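Side-chain contacts in phospholyase (PDB 5G4I), which acts as a pyridoxal 5'-phosphate-dependent phospholyase, although it is a homologue of the class III transaminases: residues 65-70 with 283-288; 45-50 with 56-61; 359-364 with 370-375; 402-405 with 409-412. One frame throughout, in Å; residues are numbered along the deposited sequence.

Interaction 1: residues 65-70 with 283-288; sequences PHVGHA and MGNGHP
Asn285 spans the turn at residues 65-68 with both ends of its carboxamide. Asn285 OD1 accepts from Val67 N at 2.9 Å with the N-H pointing nearly straight at it (163°), while the donor stands off the amide carbonyl plane. From the other end, Asn285 ND2 donates to Gly68 O at 3.1 Å, and that oxygen lies in the plane of the amide. Two bonds at opposite ends of one flat group fix its rotation. His66 N also comes within 3.0 Å of Asn285 OD1, but the angle is too poor for a hydrogen bond. Val67 adds a methyl: CG2 sits 3.4 Å from Asn285 OD1, since a chi1 of -64° sets CG1 anti to the carbonyl carbon and leaves CG2 between backbone N and carbonyl carbon.

The backbone on each side prepares these groups. Gly68 N to Pro65 O, at 3.0 Å, closes a type I turn, and His287 N to Gly284 O, at 3.1 Å, closes a type I' turn with Asn285 second and a glycine third. Further out, Val325 of helix 316-331 packs on Asn285 and Tyr328 on Val67, so the polar pairing is buried. The Pro65 side chain is about 12 Å from the bound pyridoxal phosphate. Asparagine followed by glycine is a classic pair for the type I' turn, which here presents the carboxamide that joins two loops of the class III aminotransferase fold.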
# COMPACT_ATOMS: atom_id res chain seq x y z
N PRO A 65 10.68 5.68 12.75
CA PRO A 65 12.14 5.70 12.73
C PRO A 65 12.71 4.82 13.85
O PRO A 65 13.36 5.24 14.80
CB PRO A 65 12.46 7.20 13.01
CG PRO A 65 11.36 7.66 13.79
CD PRO A 65 10.13 6.95 13.27
N HIS A 66 12.40 3.50 13.71
CA HIS A 66 12.79 2.46 14.67
C HIS A 66 14.27 2.52 15.10
O HIS A 66 14.57 2.35 16.31
CB HIS A 66 12.56 1.06 13.99
CG HIS A 66 12.62 -0.13 14.92
ND1 HIS A 66 11.74 -0.30 15.96
CD2 HIS A 66 13.44 -1.21 14.91
CE1 HIS A 66 12.02 -1.46 16.54
NE2 HIS A 66 13.05 -2.01 15.95
N VAL A 67 15.20 2.77 14.16
CA VAL A 67 16.63 2.84 14.45
C VAL A 67 17.21 4.27 14.46
O VAL A 67 18.42 4.46 14.28
CB VAL A 67 17.46 1.85 13.59
CG1 VAL A 67 17.06 0.39 13.96
CG2 VAL A 67 17.29 2.02 12.08
N GLY A 68 16.31 5.21 14.58
CA GLY A 68 16.65 6.61 14.76
C GLY A 68 16.54 7.47 13.48
O GLY A 68 16.67 6.97 12.32
N HIS A 69 16.22 8.75 13.66
CA HIS A 69 16.18 9.68 12.54
C HIS A 69 17.52 9.79 11.79
O HIS A 69 18.60 9.87 12.43
CB HIS A 69 15.78 11.10 13.05
CG HIS A 69 14.45 11.13 13.70
ND1 HIS A 69 13.27 11.03 13.00
CD2 HIS A 69 14.08 11.22 15.02
CE1 HIS A 69 12.26 11.06 13.85
NE2 HIS A 69 12.73 11.19 15.08
N ALA A 70 17.43 9.78 10.44
CA ALA A 70 18.63 9.92 9.61
C ALA A 70 19.73 8.87 9.77
O ALA A 70 20.89 9.10 9.54
CB ALA A 70 19.23 11.39 9.72
N MET A 283 9.25 -1.21 10.19
CA MET A 283 10.10 -2.22 9.53
C MET A 283 11.15 -1.76 8.55
O MET A 283 12.22 -2.39 8.37
CB MET A 283 9.33 -3.41 9.01
CG MET A 283 8.73 -3.33 7.80
SD MET A 283 7.56 -4.78 7.43
CE MET A 283 8.44 -6.07 6.92
N GLY A 284 10.93 -0.58 7.89
CA GLY A 284 11.89 0.04 6.98
C GLY A 284 12.42 1.43 7.40
O GLY A 284 12.94 2.17 6.56
N ASN A 285 12.28 1.74 8.68
CA ASN A 285 12.72 3.05 9.25
C ASN A 285 11.98 4.27 8.71
O ASN A 285 12.46 5.40 8.89
CB ASN A 285 14.22 3.28 9.15
CG ASN A 285 14.76 4.07 10.38
OD1 ASN A 285 14.44 3.70 11.52
ND2 ASN A 285 15.61 5.08 10.16
N GLY A 286 10.91 4.04 7.97
CA GLY A 286 10.18 5.10 7.18
C GLY A 286 10.00 4.80 5.71
O GLY A 286 9.16 5.44 5.05
N HIS A 287 10.68 3.78 5.21
CA HIS A 287 10.44 3.26 3.82
C HIS A 287 9.07 2.57 3.81
O HIS A 287 8.71 1.85 4.80
CB HIS A 287 11.52 2.27 3.44
CG HIS A 287 11.62 2.04 1.95
ND1 HIS A 287 12.23 2.96 1.08
CD2 HIS A 287 11.11 1.08 1.14
CE1 HIS A 287 12.11 2.55 -0.16
NE2 HIS A 287 11.46 1.38 -0.16
N PRO A 288 8.27 2.60 2.74
CA PRO A 288 6.92 1.94 2.79
C PRO A 288 7.03 0.41 2.61
O PRO A 288 7.31 -0.02 1.50
CB PRO A 288 6.15 2.66 1.63
CG PRO A 288 6.98 3.92 1.27
CD PRO A 288 8.40 3.45 1.53

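Interaction 2: residues 45-50 with 56-61; sequences SGVWLT and VYLDGY. With PO4 (phosphate ion), chain D.
Leu49 and Tyr57 form the hydrogen-bonded pair of an antiparallel beta hairpin, strands 48-51 and 56-59. Leu49 N reaches Tyr57 O at 2.9 Å and Tyr57 N returns to Leu49 O at 2.8 Å; Asp59 N to Val47 O, also 2.8 Å, carries the ladder on.

Trp48, Leu58, Thr50 and Val56 share one face of the hairpin. Leu58 CD1 lies over the six-membered ring of Trp48, 4.2 Å from its centroid and 14° off the normal, a CH-pi contact. Val47 runs alongside Leu58 in the same direction, its CG2 3.6 Å from Leu58 CD1 and over the same indole face. Leu58 reaches this place because its CG is anti to the backbone N (chi1 179°). His423, Ile426 and Leu427 of helix 421-436 pack against Leu58 as well.

On the other face, the Tyr57 ring turns its edge to Leu49 O, and its hydroxyl bonds to Asp51. Leu49 CD1 rests 3.6 Å from Asp59 OD2, a carboxylate oxygen that is hydrogen-bonded to His69 NE2. Asp59 OD1 meanwhile accepts from Tyr61 N at 2.9 Å, closing an Asx turn that leads the chain out of the strand, and also from Asn62 N. Beyond it, Tyr61 OH faces a phosphate ion, probably from the crystallisation liquor; the modelled contact is too short to be taken literally, but Arg414, Gln254 and Arg90 of the second subunit also hydrogen-bond to that ion. The hairpin thus ends in an Asx turn beside what is probably an anion pocket, to which the second subunit contributes.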
# COMPACT_ATOMS: atom_id res chain seq x y z
N SER A 45 18.18 13.73 14.10
CA SER A 45 19.36 12.84 14.24
C SER A 45 19.14 11.98 15.46
O SER A 45 19.07 12.47 16.61
CB SER A 45 20.64 13.72 14.37
OG SER A 45 21.73 12.77 14.49
N GLY A 46 19.02 10.64 15.26
CA GLY A 46 18.80 9.74 16.37
C GLY A 46 17.46 9.96 17.03
O GLY A 46 16.41 9.69 16.41
N VAL A 47 17.44 10.43 18.33
CA VAL A 47 16.22 10.73 19.07
C VAL A 47 15.87 12.26 19.03
O VAL A 47 14.89 12.65 19.68
CB VAL A 47 16.25 10.23 20.50
CG1 VAL A 47 16.36 8.68 20.60
CG2 VAL A 47 17.34 10.98 21.36
N TRP A 48 16.70 13.03 18.31
CA TRP A 48 16.52 14.50 18.37
C TRP A 48 15.92 15.09 17.08
O TRP A 48 16.27 14.59 15.98
CB TRP A 48 17.89 15.13 18.63
CG TRP A 48 18.55 14.71 19.90
CD1 TRP A 48 19.59 13.81 19.99
CD2 TRP A 48 18.16 15.04 21.26
NE1 TRP A 48 19.92 13.62 21.31
CE2 TRP A 48 19.06 14.35 22.13
CE3 TRP A 48 17.21 15.89 21.81
CZ2 TRP A 48 18.98 14.48 23.54
CZ3 TRP A 48 17.15 16.01 23.26
CH2 TRP A 48 18.04 15.29 24.08
N LEU A 49 15.00 16.04 17.21
CA LEU A 49 14.33 16.71 16.09
C LEU A 49 14.41 18.21 16.19
O LEU A 49 14.34 18.72 17.30
CB LEU A 49 12.87 16.31 16.02
CG LEU A 49 12.57 14.87 15.55
CD1 LEU A 49 11.21 14.38 16.06
CD2 LEU A 49 12.74 14.78 14.02
N THR A 50 14.52 18.89 15.04
CA THR A 50 14.67 20.36 15.00
C THR A 50 13.56 20.97 14.13
O THR A 50 13.21 20.43 13.02
CB THR A 50 16.00 20.76 14.39
OG1 THR A 50 17.07 20.21 15.18
CG2 THR A 50 16.15 22.31 14.41
N VAL A 56 14.95 22.54 19.43
CA VAL A 56 15.29 21.09 19.47
C VAL A 56 14.37 20.34 20.43
O VAL A 56 14.09 20.79 21.57
CB VAL A 56 16.77 20.89 19.83
CG1 VAL A 56 17.10 19.39 19.95
CG2 VAL A 56 17.66 21.53 18.83
N TYR A 57 13.92 19.14 20.00
CA TYR A 57 13.04 18.34 20.81
C TYR A 57 13.58 16.87 20.95
O TYR A 57 14.18 16.34 19.98
CB TYR A 57 11.61 18.21 20.19
CG TYR A 57 10.91 19.52 19.86
CD1 TYR A 57 11.26 20.20 18.71
CD2 TYR A 57 9.97 20.02 20.68
CE1 TYR A 57 10.65 21.41 18.38
CE2 TYR A 57 9.28 21.22 20.35
CZ TYR A 57 9.73 21.92 19.27
OH TYR A 57 9.07 23.10 18.94
N LEU A 58 13.28 16.31 22.11
CA LEU A 58 13.48 14.87 22.39
C LEU A 58 12.21 14.15 21.87
O LEU A 58 11.11 14.45 22.27
CB LEU A 58 13.68 14.62 23.88
CG LEU A 58 13.86 13.13 24.31
CD1 LEU A 58 15.03 12.48 23.65
CD2 LEU A 58 13.95 13.02 25.84
N ASP A 59 12.42 13.14 20.96
CA ASP A 59 11.32 12.33 20.42
C ASP A 59 10.88 11.23 21.37
O ASP A 59 11.60 10.22 21.48
CB ASP A 59 11.73 11.75 19.05
CG ASP A 59 10.56 11.13 18.26
OD1 ASP A 59 9.50 10.87 18.88
OD2 ASP A 59 10.78 10.94 17.04
N GLY A 60 9.78 11.43 22.11
CA GLY A 60 9.14 10.36 22.91
C GLY A 60 7.92 9.67 22.33
O GLY A 60 7.10 9.09 23.07
N TYR A 61 7.81 9.78 20.98
CA TYR A 61 6.58 9.37 20.28
C TYR A 61 6.71 8.48 19.06
O TYR A 61 5.86 7.62 18.83
CB TYR A 61 5.72 10.67 19.92
CG TYR A 61 4.49 10.38 19.05
CD1 TYR A 61 3.45 9.73 19.57
CD2 TYR A 61 4.59 10.54 17.69
CE1 TYR A 61 2.39 9.33 18.73
CE2 TYR A 61 3.57 10.13 16.86
CZ TYR A 61 2.51 9.59 17.44
OH TYR A 61 1.52 9.17 16.54
P PO4 D . 0.39 6.38 15.52
O1 PO4 D . 0.44 5.14 16.20
O2 PO4 D . 1.74 6.96 15.09
O3 PO4 D . 0.22 7.22 16.79
O4 PO4 D . -0.68 6.64 14.50

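Interaction 3: residues 359-364 with 370-375; sequences VGSVRG and GIDIIE
The guanidinium of Arg363 and the carboxylate of Asp372 meet with their planes 57° apart, the two side chains crossing at about a right angle. At the guanidinium edge, in its plane, lies Asp372 OD2, 3.4 Å from Arg363 NH2 in a weak bond. Arg363 runs extended from CG to NE (chi2 165°), which carries NE alongside the carboxylate. There NE makes a salt bridge to the syn lone pair of Asp372 OD1; its modelled length of 2.5 Å is doubtfully short, and OD1 stands 28° out of the guanidinium plane. Asp178 gives Arg363 NH1 a second acidic partner, and Ser180 packs beside the arginine.

This polar cluster sits at a beta bulge in the hairpin of strands 359-365 and 368-373. Val359 pairs with Ile373, yet Val362 pairs with Ile371, one residue out of step. In the bulge Ser361 N approaches Asp372 OD2 from the anti side at 2.7 Å, tilted well out of the carboxylate plane, while Gly360 N bonds to Asp372 O at 2.9 Å. Beyond it, Arg363 and Gly370 exchange two backbone bonds, as a hydrogen-bonded antiparallel pair does.

The other face is apolar. Val359 CG1 lies 4.0 Å from Ile371 CB, and Val362 CG2 4.1 Å from Ile371 CG2, with Ala353 and Leu349 of helix 334-355 packed against the valines.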
# COMPACT_ATOMS: atom_id res chain seq x y z
N VAL A 359 -2.58 10.88 38.68
CA VAL A 359 -2.14 9.63 37.97
C VAL A 359 -2.84 8.41 38.50
O VAL A 359 -2.80 8.17 39.71
CB VAL A 359 -0.62 9.53 38.00
CG1 VAL A 359 -0.10 8.24 37.27
CG2 VAL A 359 0.06 10.74 37.37
N GLY A 360 -3.35 7.59 37.61
CA GLY A 360 -4.01 6.32 37.94
C GLY A 360 -3.01 5.15 37.83
O GLY A 360 -2.05 5.09 38.59
N SER A 361 -3.16 4.26 36.85
CA SER A 361 -2.28 3.11 36.74
C SER A 361 -1.10 3.35 35.74
O SER A 361 -1.22 4.15 34.78
CB SER A 361 -3.07 1.86 36.22
OG SER A 361 -4.18 1.59 37.10
N VAL A 362 -0.04 2.61 35.97
CA VAL A 362 1.12 2.52 35.07
C VAL A 362 0.85 1.35 34.07
O VAL A 362 0.48 0.27 34.50
CB VAL A 362 2.40 2.24 35.87
CG1 VAL A 362 3.61 2.12 34.93
CG2 VAL A 362 2.58 3.44 36.79
N ARG A 363 1.12 1.58 32.79
CA ARG A 363 0.72 0.64 31.74
C ARG A 363 1.90 0.40 30.77
O ARG A 363 2.74 1.26 30.51
CB ARG A 363 -0.48 1.22 31.02
CG ARG A 363 -1.73 1.41 31.91
CD ARG A 363 -2.75 2.32 31.25
NE ARG A 363 -3.98 2.45 32.08
CZ ARG A 363 -4.93 1.55 32.15
NH1 ARG A 363 -4.91 0.48 31.42
NH2 ARG A 363 -5.90 1.71 33.07
N GLY A 364 1.87 -0.78 30.19
CA GLY A 364 2.81 -1.14 29.05
C GLY A 364 4.03 -1.92 29.49
O GLY A 364 4.19 -2.40 30.66
N GLY A 370 2.68 3.96 29.28
CA GLY A 370 1.68 5.00 29.50
C GLY A 370 1.21 5.09 30.95
O GLY A 370 1.47 4.23 31.76
N ILE A 371 0.51 6.19 31.22
CA ILE A 371 -0.19 6.39 32.53
C ILE A 371 -1.57 7.04 32.26
O ILE A 371 -1.67 7.95 31.44
CB ILE A 371 0.66 7.30 33.50
CG1 ILE A 371 1.21 8.57 32.82
CG2 ILE A 371 1.76 6.45 34.13
CD1 ILE A 371 1.79 9.61 33.80
N ASP A 372 -2.42 6.83 32.88
CA ASP A 372 -3.83 7.28 32.96
C ASP A 372 -3.88 8.55 33.76
O ASP A 372 -3.29 8.57 34.86
CB ASP A 372 -4.68 6.50 34.00
CG ASP A 372 -5.03 5.19 33.74
OD1 ASP A 372 -4.95 4.67 32.70
OD2 ASP A 372 -4.86 4.49 34.71
N ILE A 373 -4.41 9.59 33.13
CA ILE A 373 -4.49 10.94 33.80
C ILE A 373 -5.95 11.11 34.30
O ILE A 373 -6.93 10.92 33.54
CB ILE A 373 -4.09 12.03 32.83
CG1 ILE A 373 -2.65 11.83 32.27
CG2 ILE A 373 -4.17 13.47 33.42
CD1 ILE A 373 -1.55 11.61 33.31
N ILE A 374 -6.06 11.41 35.63
CA ILE A 374 -7.35 11.45 36.36
C ILE A 374 -7.50 12.74 37.18
O ILE A 374 -6.54 13.48 37.41
CB ILE A 374 -7.49 10.23 37.25
CG1 ILE A 374 -6.39 10.19 38.29
CG2 ILE A 374 -7.59 8.95 36.38
CD1 ILE A 374 -6.58 9.12 39.36
N GLU A 375 -8.76 13.04 37.52
CA GLU A 375 -9.03 14.15 38.47
C GLU A 375 -8.51 13.74 39.82
O GLU A 375 -8.52 12.55 40.14
CB GLU A 375 -10.57 14.46 38.52
CG GLU A 375 -11.24 14.85 37.22
CD GLU A 375 -10.78 16.13 36.59
OE1 GLU A 375 -9.98 16.95 37.15
OE2 GLU A 375 -11.15 16.34 35.43

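Interaction 4: residues 402-405 with 409-412; sequences SRVG and NVLK
Val404 and Lys412 make the tight spot of this hairpin contact. Their side chains cross at about a right angle, and Val404 CG1 presses to 3.4 Å from Lys412 CE, closer than usual for two carbons. The lysine chain is bent at chi2 (-144°) and chi3 (-103°), which folds its CE against the valine instead of letting it run straight out. On the same face Val404 CG2 lies 4.0 Å from Val410 CB. The bonds Val404 N to Val410 O (2.9 Å) and Val410 N to Val404 O (3.1 Å) make these two valines a hydrogen-bonded antiparallel pair.

The Ser402-Lys412 backbone pair is slacker. Lys412 N holds Ser402 O at 2.9 Å, but the return bond from Ser402 N to Lys412 O is weak, at 3.4 Å. On the opposite face, Arg403 keeps only its base in the contact, with CB 3.3 Å from Val410 O. Its extended chain then leads away from the partly exposed strand, and NH1 bonds to Asp408 O.

With CE lodged against Val404 CG1, Lys412 NZ reaches beyond the two strands to a salt bridge with a bound phosphate ion, so the chemistry is consistent with a buried cation directed into an anion pocket near the cofactor.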
# COMPACT_ATOMS: atom_id res chain seq x y z
N SER A 402 2.28 11.97 23.13
CA SER A 402 0.88 12.00 22.69
C SER A 402 -0.05 11.30 23.71
O SER A 402 0.27 11.07 24.89
CB SER A 402 0.72 11.40 21.30
OG SER A 402 -0.51 11.88 20.70
N ARG A 403 -1.27 10.93 23.27
CA ARG A 403 -2.24 10.18 24.10
C ARG A 403 -3.06 9.17 23.33
O ARG A 403 -3.12 9.27 22.06
CB ARG A 403 -3.19 11.13 24.83
CG ARG A 403 -3.93 12.05 23.89
CD ARG A 403 -5.03 12.87 24.61
NE ARG A 403 -5.55 13.98 23.78
CZ ARG A 403 -6.43 14.90 24.24
NH1 ARG A 403 -6.96 14.82 25.50
NH2 ARG A 403 -6.77 15.92 23.45
N VAL A 404 -3.67 8.25 24.04
CA VAL A 404 -4.53 7.22 23.49
C VAL A 404 -5.71 6.97 24.41
O VAL A 404 -5.73 7.41 25.56
CB VAL A 404 -3.78 5.83 23.29
CG1 VAL A 404 -2.92 5.86 22.08
CG2 VAL A 404 -3.04 5.33 24.46
N GLY A 405 -6.62 6.10 23.97
CA GLY A 405 -7.70 5.54 24.77
C GLY A 405 -9.09 6.15 24.47
O GLY A 405 -9.15 7.32 24.05
N ASN A 409 -7.28 10.03 27.70
CA ASN A 409 -6.54 10.36 28.93
C ASN A 409 -5.35 9.48 29.27
O ASN A 409 -4.88 9.51 30.41
CB ASN A 409 -7.52 10.39 30.12
CG ASN A 409 -7.94 9.01 30.55
OD1 ASN A 409 -8.36 8.22 29.69
ND2 ASN A 409 -7.86 8.69 31.79
N VAL A 410 -4.91 8.61 28.33
CA VAL A 410 -3.71 7.79 28.60
C VAL A 410 -2.53 8.41 27.88
O VAL A 410 -2.48 8.47 26.66
CB VAL A 410 -3.91 6.33 28.22
CG1 VAL A 410 -2.64 5.52 28.51
CG2 VAL A 410 -5.13 5.72 28.87
N LEU A 411 -1.60 8.96 28.68
CA LEU A 411 -0.41 9.62 28.15
C LEU A 411 0.52 8.55 27.63
O LEU A 411 0.70 7.56 28.34
CB LEU A 411 0.14 10.52 29.35
CG LEU A 411 0.93 11.70 29.07
CD1 LEU A 411 0.11 12.79 28.39
CD2 LEU A 411 1.52 12.21 30.33
N LYS A 412 0.94 8.69 26.36
CA LYS A 412 1.63 7.64 25.63
C LYS A 412 3.04 8.04 25.27
O LYS A 412 3.25 9.11 24.64
CB LYS A 412 0.96 7.41 24.36
CG LYS A 412 1.55 6.33 23.50
CD LYS A 412 1.42 6.72 22.05
CE LYS A 412 0.34 6.04 21.28
NZ LYS A 412 0.57 6.13 19.83

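Overall arrangement
Interactions 2, 4 and 3 follow one another across a single seven-stranded mixed sheet. Between 3 and 4, whose centres are 9 Å apart, strands 368-373 and 410-413 join through a probable hydrogen bond from Leu411 N to Ile371 O at 2.9 Å. Interactions 2 and 4 meet where Tyr61 CE1 lies 3.8 Å from Lys412 NZ, both residues contacting the same phosphate ion; the Lys412 side chain is about 8 Å from the cofactor. Interaction 1 belongs to loops outside this sheet but is tied to interaction 2 by His69 NE2 to Asp59 OD2, 2.8 Å, and both touch the second subunit. Interaction 3 stays about 15 Å from interaction 1 at the nearest atoms.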